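Local coordinates for protein PKS (PDB 5YDA) that probably loads acyl extender units onto the acyl carrier protein, as the broadly selective acyltransferase domain of the splenocin polyketide synthase SpnD, at residues A[143-152]-A[216-227]. Residues are numbered along the deposited sequence; the frame is centred on the assembly and turned at random.
Sequences RCAAVLRPAL and DEALPVVAERIR
L219 packs into helix 143-152 between C144, V147 and L148, the apolar centre of a contact in which the axes of segments 143-152 and 216-227 cross at -44°, 9.0 Å apart at closest approach. One methyl, L219 CD1, lies 3.7 Å from V147 CG1 and also meets the C144 CB, while CD2 faces L148 CG. Further along, A151 CB abuts P220 CB at 3.6 Å, and L148 CD2 touches A223 CB at 4.3 Å.

Polar groups flank this strip at both ends. R143 NE and D216 OD1 form a salt bridge of 2.7 Å, but the hydrogen bond within it is weak and bent (115°), the guanidinium and carboxylate planes standing almost perpendicular; a water donates to D216 OD2. At the C-terminal end of helix 135-152, R227 turns NH1 and NH2 end-on to the single oxygen A151 O, at 2.9 and 2.8 Å. Its chain, extended from CG to NE, carries the guanidinium to this carbonyl, whose oxygen lies in the guanidinium plane. E224 OE1, one turn earlier, forms a salt bridge with R227 NH1 (2.9 Å), which would help fix the guanidinium's rotation.

Within the acyltransferase domain, L219 also touches F176 of helix 169-188. The positive R227 probably complements the partial negative charge of the helix terminus.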
ATOM      1  N   ARG A 143      -3.535   1.279 -19.629  1.00 21.42           N
ATOM      2  CA  ARG A 143      -3.015   2.597 -19.949  1.00 27.15           C
ATOM      3  C   ARG A 143      -1.534   2.701 -19.575  1.00 31.18           C
ATOM      4  O   ARG A 143      -0.707   3.129 -20.393  1.00 29.36           O
ATOM      5  CB  ARG A 143      -3.872   3.640 -19.237  1.00 28.97           C
ATOM      6  CG  ARG A 143      -3.609   5.071 -19.628  1.00 41.03           C
ATOM      7  CD  ARG A 143      -2.751   5.733 -18.581  1.00 46.99           C
ATOM      8  NE  ARG A 143      -2.780   7.190 -18.661  1.00 49.73           N
ATOM      9  CZ  ARG A 143      -3.568   7.950 -17.909  1.00 56.72           C
ATOM     10  NH1 ARG A 143      -4.395   7.377 -17.033  1.00 56.38           N
ATOM     11  NH2 ARG A 143      -3.519   9.278 -18.030  1.00 47.24           N
ATOM     12  N   CYS A 144      -1.162   2.250 -18.365  1.00 23.26           N
ATOM     13  CA  CYS A 144       0.239   2.360 -17.962  1.00 21.31           C
ATOM     14  C   CYS A 144       1.140   1.484 -18.820  1.00 24.16           C
ATOM     15  O   CYS A 144       2.247   1.898 -19.173  1.00 28.09           O
ATOM     16  CB  CYS A 144       0.412   2.014 -16.483  1.00 19.08           C
ATOM     17  SG  CYS A 144      -0.466   3.145 -15.376  1.00 23.39           S
ATOM     18  N   ALA A 145       0.694   0.276 -19.172  1.00 22.69           N
ATOM     19  CA  ALA A 145       1.543  -0.589 -19.989  1.00 23.75           C
ATOM     20  C   ALA A 145       1.812   0.035 -21.358  1.00 25.44           C
ATOM     21  O   ALA A 145       2.942  -0.030 -21.868  1.00 26.31           O
ATOM     22  CB  ALA A 145       0.906  -1.978 -20.134  1.00 23.49           C
ATOM     23  N   ALA A 146       0.794   0.662 -21.961  1.00 23.27           N
ATOM     24  CA  ALA A 146       0.998   1.300 -23.262  1.00 27.28           C
ATOM     25  C   ALA A 146       1.944   2.484 -23.146  1.00 27.56           C
ATOM     26  O   ALA A 146       2.858   2.628 -23.963  1.00 28.36           O
ATOM     27  CB  ALA A 146      -0.336   1.740 -23.867  1.00 23.40           C
ATOM     28  N   VAL A 147       1.764   3.325 -22.122  1.00 26.12           N
ATOM     29  CA  VAL A 147       2.662   4.461 -21.953  1.00 25.53           C
ATOM     30  C   VAL A 147       4.094   3.996 -21.743  1.00 30.29           C
ATOM     31  O   VAL A 147       5.036   4.644 -22.214  1.00 30.99           O
ATOM     32  CB  VAL A 147       2.183   5.353 -20.793  1.00 28.52           C
ATOM     33  CG1 VAL A 147       3.261   6.372 -20.427  1.00 26.20           C
ATOM     34  CG2 VAL A 147       0.891   6.061 -21.178  1.00 25.88           C
ATOM     35  N   LEU A 148       4.286   2.851 -21.073  1.00 30.86           N
ATOM     36  CA  LEU A 148       5.604   2.400 -20.628  1.00 27.93           C
ATOM     37  C   LEU A 148       6.405   1.654 -21.688  1.00 30.44           C
ATOM     38  O   LEU A 148       7.611   1.457 -21.502  1.00 32.81           O
ATOM     39  CB  LEU A 148       5.458   1.454 -19.436  1.00 29.22           C
ATOM     40  CG  LEU A 148       5.875   1.852 -18.036  1.00 29.39           C
ATOM     41  CD1 LEU A 148       5.710   0.628 -17.184  1.00 28.29           C
ATOM     42  CD2 LEU A 148       7.309   2.345 -17.977  1.00 24.90           C
ATOM     43  N   ARG A 149       5.773   1.185 -22.754  1.00 31.88           N
ATOM     44  CA  ARG A 149       6.489   0.322 -23.692  1.00 36.43           C
ATOM     45  C   ARG A 149       7.773   0.934 -24.239  1.00 35.20           C
ATOM     46  O   ARG A 149       8.785   0.210 -24.303  1.00 42.10           O
ATOM     47  CB  ARG A 149       5.557  -0.090 -24.843  1.00 32.63           C
ATOM     48  CG  ARG A 149       6.153  -1.223 -25.679  1.00 42.25           C
ATOM     49  CD  ARG A 149       5.213  -1.684 -26.781  1.00 55.88           C
ATOM     50  NE  ARG A 149       3.978  -2.281 -26.277  1.00 60.27           N
ATOM     51  CZ  ARG A 149       3.731  -3.585 -26.285  1.00 52.07           C
ATOM     52  NH1 ARG A 149       2.565  -4.020 -25.818  1.00 47.43           N
ATOM     53  NH2 ARG A 149       4.615  -4.454 -26.771  1.00 44.39           N
ATOM     54  N   PRO A 150       7.828   2.207 -24.645  1.00 37.58           N
ATOM     55  CA  PRO A 150       9.105   2.728 -25.162  1.00 33.85           C
ATOM     56  C   PRO A 150      10.206   2.804 -24.112  1.00 36.24           C
ATOM     57  O   PRO A 150      11.376   2.549 -24.433  1.00 37.82           O
ATOM     58  CB  PRO A 150       8.736   4.117 -25.708  1.00 28.28           C
ATOM     59  CG  PRO A 150       7.403   4.444 -25.121  1.00 38.33           C
ATOM     60  CD  PRO A 150       6.712   3.151 -24.867  1.00 35.49           C
ATOM     61  N   ALA A 151       9.871   3.152 -22.865  1.00 33.97           N
ATOM     62  CA  ALA A 151      10.886   3.226 -21.816  1.00 31.33           C
ATOM     63  C   ALA A 151      11.238   1.848 -21.277  1.00 31.74           C
ATOM     64  O   ALA A 151      12.402   1.576 -20.962  1.00 31.32           O
ATOM     65  CB  ALA A 151      10.408   4.118 -20.674  1.00 28.71           C
ATOM     66  N   LEU A 152      10.248   0.967 -21.157  1.00 38.22           N
ATOM     67  CA  LEU A 152      10.512  -0.341 -20.574  1.00 35.15           C
ATOM     68  C   LEU A 152      11.156  -1.282 -21.577  1.00 35.77           C
ATOM     69  O   LEU A 152      12.042  -2.057 -21.211  1.00 37.19           O
ATOM     70  CB  LEU A 152       9.218  -0.941 -20.048  1.00 31.12           C
ATOM     71  CG  LEU A 152       9.369  -2.032 -19.010  1.00 35.20           C
ATOM     72  CD1 LEU A 152      10.350  -1.557 -17.928  1.00 32.18           C
ATOM     73  CD2 LEU A 152       7.987  -2.314 -18.427  1.00 27.28           C
ATOM     74  N   ASP A 216       1.471   9.606 -16.650  1.00 23.40           N
ATOM     75  CA  ASP A 216       2.120   9.306 -17.928  1.00 27.06           C
ATOM     76  C   ASP A 216       3.548   9.837 -17.991  1.00 25.68           C
ATOM     77  O   ASP A 216       4.407   9.222 -18.633  1.00 23.51           O
ATOM     78  CB  ASP A 216       1.313   9.888 -19.094  1.00 27.50           C
ATOM     79  CG  ASP A 216       0.035   9.122 -19.368  1.00 34.83           C
ATOM     80  OD1 ASP A 216      -0.324   8.214 -18.581  1.00 36.10           O
ATOM     81  OD2 ASP A 216      -0.626   9.436 -20.375  1.00 42.24           O
ATOM     82  N   GLU A 217       3.817  10.984 -17.369  1.00 22.54           N
ATOM     83  CA  GLU A 217       5.185  11.486 -17.341  1.00 25.78           C
ATOM     84  C   GLU A 217       6.033  10.764 -16.298  1.00 24.77           C
ATOM     85  O   GLU A 217       7.234  10.573 -16.517  1.00 24.01           O
ATOM     86  CB  GLU A 217       5.211  12.992 -17.050  1.00 27.88           C
ATOM     87  CG  GLU A 217       4.433  13.866 -18.023  1.00 30.67           C
ATOM     88  CD  GLU A 217       4.602  15.354 -17.713  1.00 42.07           C
ATOM     89  OE1 GLU A 217       4.563  16.170 -18.667  1.00 44.80           O
ATOM     90  OE2 GLU A 217       4.786  15.706 -16.515  1.00 36.93           O
ATOM     91  N   ALA A 218       5.428  10.361 -15.169  1.00 20.61           N
ATOM     92  CA  ALA A 218       6.190   9.714 -14.097  1.00 24.62           C
ATOM     93  C   ALA A 218       6.678   8.327 -14.508  1.00 23.86           C
ATOM     94  O   ALA A 218       7.825   7.959 -14.212  1.00 23.95           O
ATOM     95  CB  ALA A 218       5.350   9.621 -12.828  1.00 21.54           C
ATOM     96  N   LEU A 219       5.843   7.561 -15.226  1.00 22.87           N
ATOM     97  CA  LEU A 219       6.172   6.182 -15.579  1.00 20.88           C
ATOM     98  C   LEU A 219       7.585   6.002 -16.147  1.00 23.84           C
ATOM     99  O   LEU A 219       8.358   5.220 -15.578  1.00 24.34           O
ATOM    100  CB  LEU A 219       5.105   5.640 -16.531  1.00 18.68           C
ATOM    101  CG  LEU A 219       3.753   5.252 -15.913  1.00 24.22           C
ATOM    102  CD1 LEU A 219       2.712   5.068 -17.005  1.00 18.16           C
ATOM    103  CD2 LEU A 219       3.890   3.968 -15.086  1.00 19.43           C
ATOM    104  N   PRO A 220       7.993   6.693 -17.219  1.00 23.06           N
ATOM    105  CA  PRO A 220       9.368   6.468 -17.698  1.00 22.63           C
ATOM    106  C   PRO A 220      10.433   6.968 -16.726  1.00 20.10           C
ATOM    107  O   PRO A 220      11.527   6.398 -16.688  1.00 22.92           O
ATOM    108  CB  PRO A 220       9.418   7.227 -19.043  1.00 24.04           C
ATOM    109  CG  PRO A 220       8.315   8.224 -18.977  1.00 24.75           C
ATOM    110  CD  PRO A 220       7.272   7.704 -18.021  1.00 23.51           C
ATOM    111  N   VAL A 221      10.145   7.992 -15.925  1.00 23.83           N
ATOM    112  CA  VAL A 221      11.146   8.525 -15.000  1.00 21.63           C
ATOM    113  C   VAL A 221      11.401   7.542 -13.863  1.00 23.76           C
ATOM    114  O   VAL A 221      12.553   7.258 -13.507  1.00 21.69           O
ATOM    115  CB  VAL A 221      10.704   9.895 -14.458  1.00 21.97           C
ATOM    116  CG1 VAL A 221      11.631  10.336 -13.329  1.00 22.36           C
ATOM    117  CG2 VAL A 221      10.692  10.933 -15.578  1.00 22.31           C
ATOM    118  N   VAL A 222      10.326   7.017 -13.268  1.00 23.02           N
ATOM    119  CA  VAL A 222      10.470   5.953 -12.273  1.00 22.15           C
ATOM    120  C   VAL A 222      11.247   4.776 -12.856  1.00 22.20           C
ATOM    121  O   VAL A 222      12.116   4.200 -12.191  1.00 23.85           O
ATOM    122  CB  VAL A 222       9.080   5.524 -11.759  1.00 25.22           C
ATOM    123  CG1 VAL A 222       9.194   4.282 -10.868  1.00 21.88           C
ATOM    124  CG2 VAL A 222       8.421   6.682 -11.013  1.00 17.78           C
ATOM    125  N   ALA A 223      10.977   4.420 -14.118  1.00 21.29           N
ATOM    126  CA  ALA A 223      11.717   3.325 -14.738  1.00 22.59           C
ATOM    127  C   ALA A 223      13.213   3.621 -14.791  1.00 26.04           C
ATOM    128  O   ALA A 223      14.032   2.753 -14.473  1.00 27.26           O
ATOM    129  CB  ALA A 223      11.178   3.033 -16.137  1.00 20.81           C
ATOM    130  N   GLU A 224      13.597   4.841 -15.198  1.00 21.38           N
ATOM    131  CA  GLU A 224      15.024   5.154 -15.251  1.00 20.95           C
ATOM    132  C   GLU A 224      15.609   5.328 -13.849  1.00 23.14           C
ATOM    133  O   GLU A 224      16.799   5.076 -13.638  1.00 24.65           O
ATOM    134  CB  GLU A 224      15.287   6.419 -16.092  1.00 25.73           C
ATOM    135  CG  GLU A 224      14.700   6.406 -17.527  1.00 26.92           C
ATOM    136  CD  GLU A 224      15.177   5.225 -18.406  1.00 32.14           C
ATOM    137  OE1 GLU A 224      14.508   4.937 -19.440  1.00 31.61           O
ATOM    138  OE2 GLU A 224      16.216   4.600 -18.084  1.00 30.37           O
ATOM    139  N   ARG A 225      14.804   5.769 -12.884  1.00 19.68           N
ATOM    140  CA  ARG A 225      15.283   5.811 -11.509  1.00 24.53           C
ATOM    141  C   ARG A 225      15.721   4.421 -11.058  1.00 24.21           C
ATOM    142  O   ARG A 225      16.813   4.245 -10.505  1.00 22.15           O
ATOM    143  CB  ARG A 225      14.188   6.369 -10.600  1.00 17.37           C
ATOM    144  CG  ARG A 225      14.577   6.419  -9.150  1.00 21.83           C
ATOM    145  CD  ARG A 225      13.425   6.965  -8.330  1.00 25.08           C
ATOM    146  NE  ARG A 225      13.756   7.072  -6.920  1.00 29.87           N
ATOM    147  CZ  ARG A 225      13.577   6.099  -6.029  1.00 28.57           C
ATOM    148  NH1 ARG A 225      13.056   4.944  -6.405  1.00 25.24           N
ATOM    149  NH2 ARG A 225      13.910   6.295  -4.754  1.00 27.74           N
ATOM    150  N   ILE A 226      14.901   3.414 -11.360  1.00 22.99           N
ATOM    151  CA  ILE A 226      15.204   2.034 -10.990  1.00 23.19           C
ATOM    152  C   ILE A 226      16.488   1.565 -11.658  1.00 26.98           C
ATOM    153  O   ILE A 226      17.358   0.971 -11.010  1.00 28.42           O
ATOM    154  CB  ILE A 226      14.009   1.133 -11.345  1.00 25.22           C
ATOM    155  CG1 ILE A 226      12.815   1.482 -10.449  1.00 19.04           C
ATOM    156  CG2 ILE A 226      14.394  -0.337 -11.292  1.00 25.02           C
ATOM    157  CD1 ILE A 226      11.478   1.050 -11.014  1.00 19.49           C
ATOM    158  N   ARG A 227      16.639   1.830 -12.963  1.00 25.12           N
ATOM    159  CA  ARG A 227      17.851   1.389 -13.657  1.00 26.07           C
ATOM    160  C   ARG A 227      19.092   2.074 -13.104  1.00 24.15           C
ATOM    161  O   ARG A 227      20.145   1.441 -12.967  1.00 25.11           O
ATOM    162  CB  ARG A 227      17.750   1.654 -15.160  1.00 26.58           C
ATOM    163  CG  ARG A 227      16.651   0.888 -15.856  1.00 25.41           C
ATOM    164  CD  ARG A 227      16.639   1.241 -17.328  1.00 25.16           C
ATOM    165  NE  ARG A 227      15.772   0.334 -18.067  1.00 27.45           N
ATOM    166  CZ  ARG A 227      14.770   0.732 -18.830  1.00 29.78           C
ATOM    167  NH1 ARG A 227      14.516   2.030 -18.963  1.00 26.15           N
ATOM    168  NH2 ARG A 227      14.041  -0.163 -19.472  1.00 30.60           N
TER
HETATM  169  O   HOH W   1      -2.517   7.848 -21.967  1.00 48.63           O